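Local coordinates for protein transcriptional regulator (Thermus thermophilus, PDB 2H0A) that probably represses transcription as a CcpA-like regulator, its modelled part having the two-lobed fold of periplasmic sugar-binding proteins, at residues F13-L25 with Q231-L245. Sequence-based numbering, arbitrary orientation.
Sequences FYRRLVEGIEGVL and QPVEAMGARAAQLLL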
# COMPACT_ATOMS: atom_id res chain seq x y z
N PHE A 13 -9.61 3.71 6.58
CA PHE A 13 -10.56 4.77 6.30
C PHE A 13 -11.72 4.26 5.47
O PHE A 13 -12.86 4.72 5.60
CB PHE A 13 -9.87 5.92 5.56
CG PHE A 13 -10.79 7.05 5.18
CD1 PHE A 13 -11.24 7.96 6.13
CD2 PHE A 13 -11.20 7.21 3.86
CE1 PHE A 13 -12.08 9.02 5.76
CE2 PHE A 13 -12.04 8.27 3.49
CZ PHE A 13 -12.48 9.17 4.45
N TYR A 14 -11.43 3.30 4.60
CA TYR A 14 -12.47 2.75 3.76
C TYR A 14 -13.19 1.63 4.47
O TYR A 14 -14.36 1.37 4.20
CB TYR A 14 -11.88 2.29 2.43
CG TYR A 14 -11.32 3.47 1.67
CD1 TYR A 14 -12.17 4.40 1.07
CD2 TYR A 14 -9.95 3.75 1.70
CE1 TYR A 14 -11.68 5.58 0.52
CE2 TYR A 14 -9.45 4.93 1.16
CZ TYR A 14 -10.32 5.84 0.58
OH TYR A 14 -9.82 7.03 0.09
N ARG A 15 -12.52 0.98 5.41
CA ARG A 15 -13.20 -0.09 6.14
C ARG A 15 -14.30 0.58 6.94
O ARG A 15 -15.46 0.16 6.89
CB ARG A 15 -12.25 -0.83 7.09
CG ARG A 15 -12.93 -2.01 7.77
CD ARG A 15 -12.15 -2.55 8.97
NE ARG A 15 -12.17 -1.63 10.11
CZ ARG A 15 -13.26 -1.26 10.76
NH1 ARG A 15 -14.45 -1.73 10.40
NH2 ARG A 15 -13.17 -0.42 11.78
N ARG A 16 -13.94 1.64 7.67
CA ARG A 16 -14.90 2.37 8.50
C ARG A 16 -16.00 3.02 7.67
O ARG A 16 -17.14 3.11 8.11
CB ARG A 16 -14.19 3.46 9.29
CG ARG A 16 -13.08 2.97 10.20
CD ARG A 16 -12.30 4.14 10.74
NE ARG A 16 -13.15 5.02 11.54
CZ ARG A 16 -12.81 6.25 11.93
NH1 ARG A 16 -11.63 6.75 11.60
NH2 ARG A 16 -13.66 6.97 12.64
N LEU A 17 -15.64 3.47 6.47
CA LEU A 17 -16.58 4.13 5.58
C LEU A 17 -17.68 3.18 5.15
O LEU A 17 -18.85 3.52 5.17
CB LEU A 17 -15.84 4.65 4.34
CG LEU A 17 -16.48 5.84 3.62
CD1 LEU A 17 -16.44 7.06 4.53
CD2 LEU A 17 -15.73 6.13 2.33
N VAL A 18 -17.28 1.96 4.79
CA VAL A 18 -18.21 0.93 4.35
C VAL A 18 -19.01 0.35 5.51
O VAL A 18 -20.16 -0.05 5.34
CB VAL A 18 -17.47 -0.20 3.64
CG1 VAL A 18 -18.43 -1.36 3.38
CG2 VAL A 18 -16.88 0.29 2.34
N GLU A 19 -18.40 0.28 6.68
CA GLU A 19 -19.12 -0.23 7.83
C GLU A 19 -20.28 0.73 8.04
O GLU A 19 -21.39 0.33 8.38
CB GLU A 19 -18.24 -0.24 9.08
CG GLU A 19 -18.93 -0.80 10.32
CD GLU A 19 -18.00 -0.85 11.53
OE1 GLU A 19 -16.95 -1.52 11.44
OE2 GLU A 19 -18.33 -0.24 12.58
N GLY A 20 -20.00 2.01 7.80
CA GLY A 20 -21.01 3.04 7.95
C GLY A 20 -22.13 2.89 6.94
O GLY A 20 -23.29 3.11 7.26
N ILE A 21 -21.78 2.51 5.72
CA ILE A 21 -22.76 2.33 4.64
C ILE A 21 -23.55 1.04 4.85
O ILE A 21 -24.77 1.04 4.73
CB ILE A 21 -22.07 2.25 3.27
CG1 ILE A 21 -21.40 3.59 2.94
CG2 ILE A 21 -23.08 1.88 2.21
CD1 ILE A 21 -20.57 3.58 1.68
N GLU A 22 -22.85 -0.05 5.14
CA GLU A 22 -23.50 -1.33 5.36
C GLU A 22 -24.51 -1.21 6.48
O GLU A 22 -25.66 -1.61 6.35
CB GLU A 22 -22.48 -2.41 5.73
CG GLU A 22 -21.45 -2.69 4.65
CD GLU A 22 -20.62 -3.93 4.94
OE1 GLU A 22 -20.04 -4.01 6.05
OE2 GLU A 22 -20.54 -4.82 4.07
N GLY A 23 -24.06 -0.65 7.60
CA GLY A 23 -24.95 -0.47 8.73
C GLY A 23 -26.27 0.10 8.28
O GLY A 23 -27.33 -0.36 8.71
N VAL A 24 -26.21 1.10 7.40
CA VAL A 24 -27.43 1.73 6.91
C VAL A 24 -28.14 0.90 5.86
O VAL A 24 -29.22 0.37 6.11
CB VAL A 24 -27.12 3.14 6.34
CG1 VAL A 24 -28.36 3.73 5.68
CG2 VAL A 24 -26.67 4.04 7.46
N LEU A 25 -27.52 0.74 4.69
CA LEU A 25 -28.13 0.00 3.59
C LEU A 25 -28.74 -1.36 3.91
O LEU A 25 -29.82 -1.68 3.41
CB LEU A 25 -27.13 -0.14 2.45
CG LEU A 25 -26.83 1.17 1.73
CD1 LEU A 25 -25.84 0.89 0.60
CD2 LEU A 25 -28.11 1.78 1.17
N GLN A 231 -12.11 11.90 12.70
CA GLN A 231 -13.08 12.03 11.63
C GLN A 231 -14.22 11.04 11.90
O GLN A 231 -13.97 9.92 12.33
CB GLN A 231 -12.49 11.65 10.28
CG GLN A 231 -11.39 12.53 9.75
CD GLN A 231 -11.10 12.18 8.30
OE1 GLN A 231 -11.91 12.45 7.41
NE2 GLN A 231 -9.95 11.56 8.05
N PRO A 232 -15.48 11.45 11.67
CA PRO A 232 -16.65 10.58 11.88
C PRO A 232 -16.92 9.82 10.59
O PRO A 232 -17.96 9.98 9.96
CB PRO A 232 -17.76 11.58 12.19
CG PRO A 232 -17.38 12.75 11.28
CD PRO A 232 -15.89 12.86 11.46
N VAL A 233 -15.95 9.00 10.20
CA VAL A 233 -15.99 8.24 8.95
C VAL A 233 -17.20 7.32 8.74
O VAL A 233 -17.76 7.26 7.65
CB VAL A 233 -14.69 7.43 8.77
CG1 VAL A 233 -14.62 6.85 7.38
CG2 VAL A 233 -13.49 8.34 9.00
N GLU A 234 -17.61 6.60 9.78
CA GLU A 234 -18.76 5.73 9.66
C GLU A 234 -20.00 6.58 9.40
O GLU A 234 -20.76 6.31 8.47
CB GLU A 234 -18.95 4.89 10.93
CG GLU A 234 -17.76 4.03 11.28
CD GLU A 234 -16.69 4.78 12.05
OE1 GLU A 234 -16.43 5.96 11.73
OE2 GLU A 234 -16.08 4.19 12.97
N ALA A 235 -20.18 7.61 10.22
CA ALA A 235 -21.33 8.52 10.08
C ALA A 235 -21.34 9.15 8.69
O ALA A 235 -22.41 9.42 8.13
CB ALA A 235 -21.27 9.61 11.16
N MET A 236 -20.14 9.38 8.14
CA MET A 236 -20.01 9.96 6.81
C MET A 236 -20.52 8.95 5.78
O MET A 236 -21.18 9.33 4.81
CB MET A 236 -18.55 10.33 6.52
CG MET A 236 -18.03 11.53 7.32
SD MET A 236 -16.27 11.90 7.04
CE MET A 236 -16.36 12.31 5.34
N GLY A 237 -20.22 7.67 5.99
CA GLY A 237 -20.67 6.63 5.09
C GLY A 237 -22.17 6.43 5.25
O GLY A 237 -22.91 6.36 4.27
N ALA A 238 -22.61 6.35 6.51
CA ALA A 238 -24.03 6.21 6.82
C ALA A 238 -24.85 7.35 6.20
O ALA A 238 -25.92 7.12 5.65
CB ALA A 238 -24.25 6.19 8.33
N ARG A 239 -24.34 8.58 6.29
CA ARG A 239 -25.05 9.71 5.71
C ARG A 239 -25.08 9.57 4.20
O ARG A 239 -26.09 9.84 3.55
CB ARG A 239 -24.37 11.03 6.09
CG ARG A 239 -24.99 12.27 5.42
CD ARG A 239 -26.51 12.35 5.66
NE ARG A 239 -26.84 12.33 7.09
CZ ARG A 239 -28.07 12.28 7.57
NH1 ARG A 239 -29.11 12.26 6.74
NH2 ARG A 239 -28.27 12.24 8.88
N ALA A 240 -23.96 9.13 3.64
CA ALA A 240 -23.85 8.92 2.20
C ALA A 240 -24.89 7.89 1.75
O ALA A 240 -25.51 8.03 0.70
CB ALA A 240 -22.46 8.42 1.86
N ALA A 241 -25.07 6.86 2.56
CA ALA A 241 -26.04 5.82 2.25
C ALA A 241 -27.48 6.38 2.27
O ALA A 241 -28.24 6.17 1.33
CB ALA A 241 -25.91 4.66 3.24
N GLN A 242 -27.83 7.09 3.35
CA GLN A 242 -29.17 7.65 3.49
C GLN A 242 -29.57 8.54 2.32
O GLN A 242 -30.67 8.41 1.80
CB GLN A 242 -29.28 8.46 4.79
CG GLN A 242 -30.64 9.13 4.98
CD GLN A 242 -31.80 8.15 5.20
OE1 GLN A 242 -32.96 8.49 4.96
NE2 GLN A 242 -31.49 6.94 5.68
N LEU A 243 -28.68 9.43 1.91
CA LEU A 243 -28.96 10.32 0.79
C LEU A 243 -29.26 9.49 -0.43
O LEU A 243 -30.21 9.77 -1.16
CB LEU A 243 -27.75 11.23 0.49
CG LEU A 243 -27.38 12.32 1.49
CD1 LEU A 243 -26.01 12.86 1.17
CD2 LEU A 243 -28.41 13.44 1.44
N LEU A 244 -28.45 8.46 -0.65
CA LEU A 244 -28.61 7.56 -1.79
C LEU A 244 -30.01 6.95 -1.79
O LEU A 244 -30.67 6.95 -2.83
CB LEU A 244 -27.57 6.45 -1.74
CG LEU A 244 -27.52 5.53 -2.96
CD1 LEU A 244 -27.12 6.33 -4.18
CD2 LEU A 244 -26.55 4.41 -2.71
N LEU A 245 -30.42 6.44 -0.64
CA LEU A 245 -31.74 5.83 -0.47
C LEU A 245 -32.82 6.81 -0.84
O LEU A 245 -33.72 6.49 -1.62
CB LEU A 245 -31.96 5.42 0.98
CG LEU A 245 -31.45 4.06 1.47
CD1 LEU A 245 -31.81 3.92 2.94
CD2 LEU A 245 -32.09 2.94 0.65
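Gly20 and Gly237 bring two helices into backbone contact: the axes of 13-25 and 233-245 approach to 6.5 Å, crossing at -43°. Lacking side chains, both let main chain meet main chain, and the CA of Gly20 lies 3.3 Å from Glu234 O in a CA-H...O contact; Gly237 CA points likewise at Leu17 O. Toward the N-terminal ends, Arg16 reaches across Val233, whose CG2 lies over one guanidinium face. Arg16 NH2 is shared between Glu234 OE1, met on the syn side at 3.1 Å in a salt bridge, and Gln231 O at 3.0 Å; the guanidinium and carboxylate planes stand 81° apart. Arg16 NH1 hydrogen-bonds Asp216 O and His218 ND1, tying the helix to the loop after strand 210-215. Val233 CG1 touches both Phe13 O and Leu17 CD1. At the other end Val24, with CG1 anti to the backbone N (chi1 173°), spans one turn of the partner helix, CG2 on Ala238 CB (3.4 Å) and CG1 on Ala241 CB. The pair packs side by side on one lobe's parallel strands: Ile21 and Leu25 rest on strand 31-34, Met236 on strands 92-96 and 257-265.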